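Local coordinates for EAL/GGDEF domain protein (Methylococcus capsulatus, PDB 3ICL) that belongs to the GGDEF domain family, with a mixed central beta-sheet flanked by helices, at residues L18-A23 against T83-G88. The protein carries 1 engineered substitution. Numbering follows the deposited sequence.
Sequences LQALAA and TILLNG
Asn87, whose side chain touches Ala20, is the centre of an inverse gamma turn closed by a hydrogen bond from Gly88 N to Leu86 O (2.9 Å). This turn lies where the chain leaves the central sheet of the GGDEF domain. Strand 81-86 is the second arm of the hairpin that carries the family's signature motif. Helix 10-23 packs over one face of the strand, and the contact described here lies near its C-terminal end.

Ala20 is the helix residue that meets both partners. Its CA lies 5.7 Å from the CA of Asn87. Its methyl group points at the strand and is buried. Leu85 CD1 approaches Ala20 CB at 4.1 Å. The approach is nearly head-on, with an angle of about 163° at CB from Ala20 CA to Leu85 CD1. Leu85 CG is anti to the backbone N (chi1 162°), which turns the side chain toward the helix. The Leu85 side chain also touches Phe13, Arg16 and Leu17, one and two turns earlier on the same helix.

Asn87 comes from a different direction. Its carboxamide oxygen OD1 reaches the flank of the alanine methyl, 3.1 Å from Ala20 CB. This is a close carbon-oxygen contact and not a hydrogen bond. No hydrogen bond joins the two segments at all. The Asn87 side chain also touches His24, just past the helix end.

Leu86 faces the other way and packs on Val32 and Leu34 of the adjoining strand. Asp72 OD1 holds the backbone N of Asn87, and Arg69 NH2 holds Gly88 O. These bonds probably help hold the turn. Of the two ends of the Asn87 amide, OD1 is the nearer to Ala20 CB, while ND2 lies 4.9 Å from Ala20 CB.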
# COMPACT_ATOMS: atom_id res chain seq x y z
N LEU A 18 -0.59 11.19 -11.16
CA LEU A 18 -1.12 12.35 -11.86
C LEU A 18 -1.75 11.92 -13.18
O LEU A 18 -2.84 12.38 -13.53
CB LEU A 18 -0.01 13.37 -12.11
CG LEU A 18 0.53 14.03 -10.83
CD1 LEU A 18 1.67 14.98 -11.17
CD2 LEU A 18 -0.61 14.78 -10.14
N GLN A 19 -1.09 11.01 -13.90
CA GLN A 19 -1.61 10.55 -15.18
C GLN A 19 -2.90 9.74 -15.02
O GLN A 19 -3.83 9.87 -15.81
CB GLN A 19 -0.56 9.72 -15.91
CG GLN A 19 -0.83 9.61 -17.41
CD GLN A 19 -0.82 10.97 -18.09
OE1 GLN A 19 0.20 11.66 -18.09
NE2 GLN A 19 -1.95 11.37 -18.67
N ALA A 20 -2.95 8.90 -13.99
CA ALA A 20 -4.14 8.09 -13.76
C ALA A 20 -5.33 8.97 -13.40
O ALA A 20 -6.45 8.72 -13.84
CB ALA A 20 -3.87 7.07 -12.65
N LEU A 21 -5.10 10.01 -12.60
CA LEU A 21 -6.18 10.90 -12.21
C LEU A 21 -6.73 11.67 -13.42
O LEU A 21 -7.90 12.04 -13.46
CB LEU A 21 -5.70 11.88 -11.13
CG LEU A 21 -5.52 11.27 -9.74
CD1 LEU A 21 -4.78 12.24 -8.83
CD2 LEU A 21 -6.89 10.91 -9.17
N ALA A 22 -5.87 11.89 -14.41
CA ALA A 22 -6.28 12.60 -15.62
C ALA A 22 -7.04 11.65 -16.54
O ALA A 22 -7.97 12.06 -17.24
CB ALA A 22 -5.06 13.17 -16.33
N ALA A 23 -6.64 10.38 -16.54
CA ALA A 23 -7.26 9.37 -17.39
C ALA A 23 -8.54 8.76 -16.82
O ALA A 23 -9.50 8.51 -17.57
CB ALA A 23 -6.25 8.26 -17.66
N THR A 83 2.69 3.18 -0.87
CA THR A 83 1.56 3.85 -1.50
C THR A 83 1.24 3.02 -2.72
O THR A 83 2.10 2.77 -3.57
CB THR A 83 1.89 5.29 -1.94
OG1 THR A 83 3.10 5.29 -2.69
CG2 THR A 83 2.01 6.20 -0.71
N ILE A 84 -0.01 2.59 -2.80
CA ILE A 84 -0.46 1.74 -3.89
C ILE A 84 -1.50 2.44 -4.77
O ILE A 84 -2.56 2.83 -4.30
CB ILE A 84 -1.05 0.45 -3.28
CG1 ILE A 84 0.05 -0.27 -2.50
CG2 ILE A 84 -1.66 -0.43 -4.37
CD1 ILE A 84 -0.45 -1.16 -1.38
N LEU A 85 -1.17 2.58 -6.04
CA LEU A 85 -2.06 3.23 -7.00
C LEU A 85 -2.79 2.21 -7.85
O LEU A 85 -2.17 1.40 -8.54
CB LEU A 85 -1.25 4.16 -7.91
CG LEU A 85 -1.88 4.61 -9.24
CD1 LEU A 85 -3.20 5.33 -9.00
CD2 LEU A 85 -0.89 5.52 -9.96
N LEU A 86 -4.12 2.24 -7.79
CA LEU A 86 -4.94 1.35 -8.60
C LEU A 86 -5.36 2.21 -9.79
O LEU A 86 -6.21 3.09 -9.69
CB LEU A 86 -6.15 0.85 -7.81
CG LEU A 86 -5.80 0.10 -6.52
CD1 LEU A 86 -7.06 -0.50 -5.94
CD2 LEU A 86 -4.78 -1.00 -6.79
N ASN A 87 -4.74 1.93 -10.93
CA ASN A 87 -4.96 2.68 -12.16
C ASN A 87 -6.25 2.29 -12.87
O ASN A 87 -6.23 1.64 -13.92
CB ASN A 87 -3.74 2.46 -13.07
CG ASN A 87 -3.71 3.38 -14.26
OD1 ASN A 87 -4.35 4.43 -14.27
ND2 ASN A 87 -2.93 3.01 -15.27
N GLY A 88 -7.38 2.70 -12.29
CA GLY A 88 -8.68 2.34 -12.83
C GLY A 88 -9.08 1.09 -12.09
O GLY A 88 -8.69 -0.02 -12.46